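PDB 1VPB: putative modulator of DNA gyrase from Bacteroides thetaiotaomicron, which probably acts as a metallopeptidase of the PmbA/TldD (peptidase U62) family and has been proposed to modulate DNA gyrase. Local coordinates for residues Arg258-Ser261 with Pro262-Ala266. Residues are numbered along the deposited sequence; the frame is centred on the assembly and turned at random.
Sequences RLLS and PMISA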
ATOM      1  N   ARG A 258     -16.078  -7.697   8.718  1.00 39.97           N
ATOM      2  CA  ARG A 258     -15.529  -6.391   9.126  1.00 38.69           C
ATOM      3  C   ARG A 258     -15.622  -6.121  10.635  1.00 39.10           C
ATOM      4  O   ARG A 258     -14.641  -5.706  11.255  1.00 36.66           O
ATOM      5  CB  ARG A 258     -16.200  -5.238   8.350  1.00 43.07           C
ATOM      6  CG  ARG A 258     -15.405  -3.877   8.379  1.00 49.61           C
ATOM      7  CD  ARG A 258     -15.650  -2.848   9.542  1.00 60.52           C
ATOM      8  NE  ARG A 258     -14.396  -2.146   9.882  1.00 60.65           N
ATOM      9  CZ  ARG A 258     -14.090  -0.869   9.615  1.00 64.44           C
ATOM     10  NH1 ARG A 258     -14.921  -0.023   8.987  1.00 68.23           N
ATOM     11  NH2 ARG A 258     -12.893  -0.429   9.989  1.00 74.55           N
ATOM     12  N   LEU A 259     -16.792  -6.354  11.232  1.00 35.82           N
ATOM     13  CA  LEU A 259     -16.937  -6.161  12.676  1.00 36.82           C
ATOM     14  C   LEU A 259     -16.198  -7.210  13.531  1.00 35.39           C
ATOM     15  O   LEU A 259     -15.904  -6.950  14.715  1.00 35.63           O
ATOM     16  CB  LEU A 259     -18.430  -6.134  13.029  1.00 37.46           C
ATOM     17  CG  LEU A 259     -19.189  -4.944  12.469  1.00 42.70           C
ATOM     18  CD1 LEU A 259     -20.695  -5.157  12.676  1.00 42.68           C
ATOM     19  CD2 LEU A 259     -18.690  -3.665  13.165  1.00 38.38           C
ATOM     20  N   LEU A 260     -15.916  -8.388  12.960  1.00 32.41           N
ATOM     21  CA  LEU A 260     -15.229  -9.437  13.647  1.00 32.54           C
ATOM     22  C   LEU A 260     -13.731  -9.227  13.642  1.00 33.59           C
ATOM     23  O   LEU A 260     -13.017  -9.573  14.594  1.00 33.94           O
ATOM     24  CB  LEU A 260     -15.510 -10.795  12.992  1.00 33.65           C
ATOM     25  CG  LEU A 260     -14.954 -11.997  13.715  1.00 33.84           C
ATOM     26  CD1 LEU A 260     -15.496 -12.169  15.119  1.00 37.18           C
ATOM     27  CD2 LEU A 260     -15.280 -13.245  12.906  1.00 36.86           C
ATOM     28  N   SER A 261     -13.270  -8.627  12.560  1.00 33.35           N
ATOM     29  CA  SER A 261     -11.830  -8.423  12.340  1.00 36.21           C
ATOM     30  C   SER A 261     -11.077  -7.812  13.544  1.00 34.25           C
ATOM     31  O   SER A 261     -10.084  -8.365  13.953  1.00 35.11           O
ATOM     32  CB  SER A 261     -11.617  -7.557  11.092  1.00 37.46           C
ATOM     33  OG  SER A 261     -10.246  -7.501  10.829  1.00 45.18           O
ATOM     34  N   PRO A 262     -11.543  -6.714  14.137  1.00 34.79           N
ATOM     35  CA  PRO A 262     -10.834  -6.161  15.288  1.00 34.84           C
ATOM     36  C   PRO A 262     -10.819  -7.039  16.509  1.00 39.29           C
ATOM     37  O   PRO A 262      -9.906  -6.931  17.332  1.00 38.13           O
ATOM     38  CB  PRO A 262     -11.536  -4.844  15.549  1.00 40.16           C
ATOM     39  CG  PRO A 262     -12.784  -4.879  14.830  1.00 39.32           C
ATOM     40  CD  PRO A 262     -12.663  -5.848  13.718  1.00 36.69           C
ATOM     41  N   MET A 263     -11.795  -7.941  16.631  1.00 36.05           N
ATOM     42  CA  MET A 263     -11.775  -8.895  17.733  1.00 34.30           C
ATOM     43  C   MET A 263     -10.634  -9.867  17.494  1.00 33.60           C
ATOM     44  O   MET A 263      -9.896 -10.237  18.412  1.00 34.51           O
ATOM     45  CB  MET A 263     -13.088  -9.662  17.787  1.00 33.94           C
ATOM     46  CG  MET A 263     -14.315  -8.801  18.073  1.00 38.50           C
ATOM     47  SD  MET A 263     -14.489  -8.229  19.774  1.00 35.96           S
ATOM     48  CE  MET A 263     -15.005  -9.651  20.630  1.00 36.63           C
ATOM     49  N   ILE A 264     -10.477 -10.290  16.249  1.00 34.25           N
ATOM     50  CA  ILE A 264      -9.424 -11.258  15.941  1.00 34.29           C
ATOM     51  C   ILE A 264      -8.039 -10.616  16.088  1.00 36.10           C
ATOM     52  O   ILE A 264      -7.132 -11.243  16.592  1.00 34.27           O
ATOM     53  CB  ILE A 264      -9.620 -11.786  14.536  1.00 37.15           C
ATOM     54  CG1 ILE A 264     -11.013 -12.451  14.448  1.00 35.64           C
ATOM     55  CG2 ILE A 264      -8.517 -12.766  14.130  1.00 37.21           C
ATOM     56  CD1 ILE A 264     -11.276 -13.501  15.410  1.00 38.26           C
ATOM     57  N   SER A 265      -7.910  -9.354  15.719  1.00 37.55           N
ATOM     58  CA  SER A 265      -6.632  -8.639  15.906  1.00 37.81           C
ATOM     59  C   SER A 265      -6.230  -8.597  17.370  1.00 37.15           C
ATOM     60  O   SER A 265      -5.056  -8.749  17.714  1.00 36.07           O
ATOM     61  CB  SER A 265      -6.724  -7.229  15.340  1.00 38.90           C
ATOM     62  OG  SER A 265      -6.926  -7.222  13.942  1.00 41.78           O
ATOM     63  N   ALA A 266      -7.215  -8.437  18.248  1.00 37.79           N
ATOM     64  CA  ALA A 266      -6.999  -8.357  19.672  1.00 34.70           C
ATOM     65  C   ALA A 266      -6.513  -9.660  20.278  1.00 34.49           C
ATOM     66  O   ALA A 266      -6.057  -9.716  21.409  1.00 35.68           O
ATOM     67  CB  ALA A 266      -8.252  -7.873  20.366  1.00 33.65           C
TER
HETATM   68  O   HOH W   1      -8.624  -5.609  12.456  1.00 32.58           O
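P262 sets its ring against the carbonyl oxygens of the turn before it, in the latter half of helix 256-265. Its CD lies 3.2 Å from R258 O, where a helical N-H would normally point, and 3.6 Å from L259 O. Having no N-H, the proline cannot bond to R258 O, and M263 N makes no i to i+4 bond to L259 O, so the helix kinks here. L259 O turns instead to NE1 of W420. With an alanine here the ring is gone, and the backbone would probably be less firmly held at the kink, with Y391 and L416 losing a packing partner.

M263 N reaches back three residues to L260 O in a weak, strongly bent bond (127° at the hydrogen). Regular i to i+4 bonding resumes at I264, whose N lies 3.1 Å from that same oxygen, so L260 O accepts two N-H groups. Beside this bond, L260 has CG anti to its own N (chi1 -174°) and lays that branch point 4.0 Å from CG1 of I264, the two side chains crossing at a slant. One residue on, S265 N bonds to S261 O at 3.0 Å, fairly straight at 160°. On the more open side of the helix, a water bridges the two serine hydroxyls, 3.0 Å from S261 OG and 2.8 Å from S265 OG.

A kinked helix of this kind, with proline in its latter half, lies here in the C-terminal metallopeptidase region: L259 rests on strand 245-251, P262 touches Y391 of strand 388-399, and L260, P262 and M263 pack on helix 416-421.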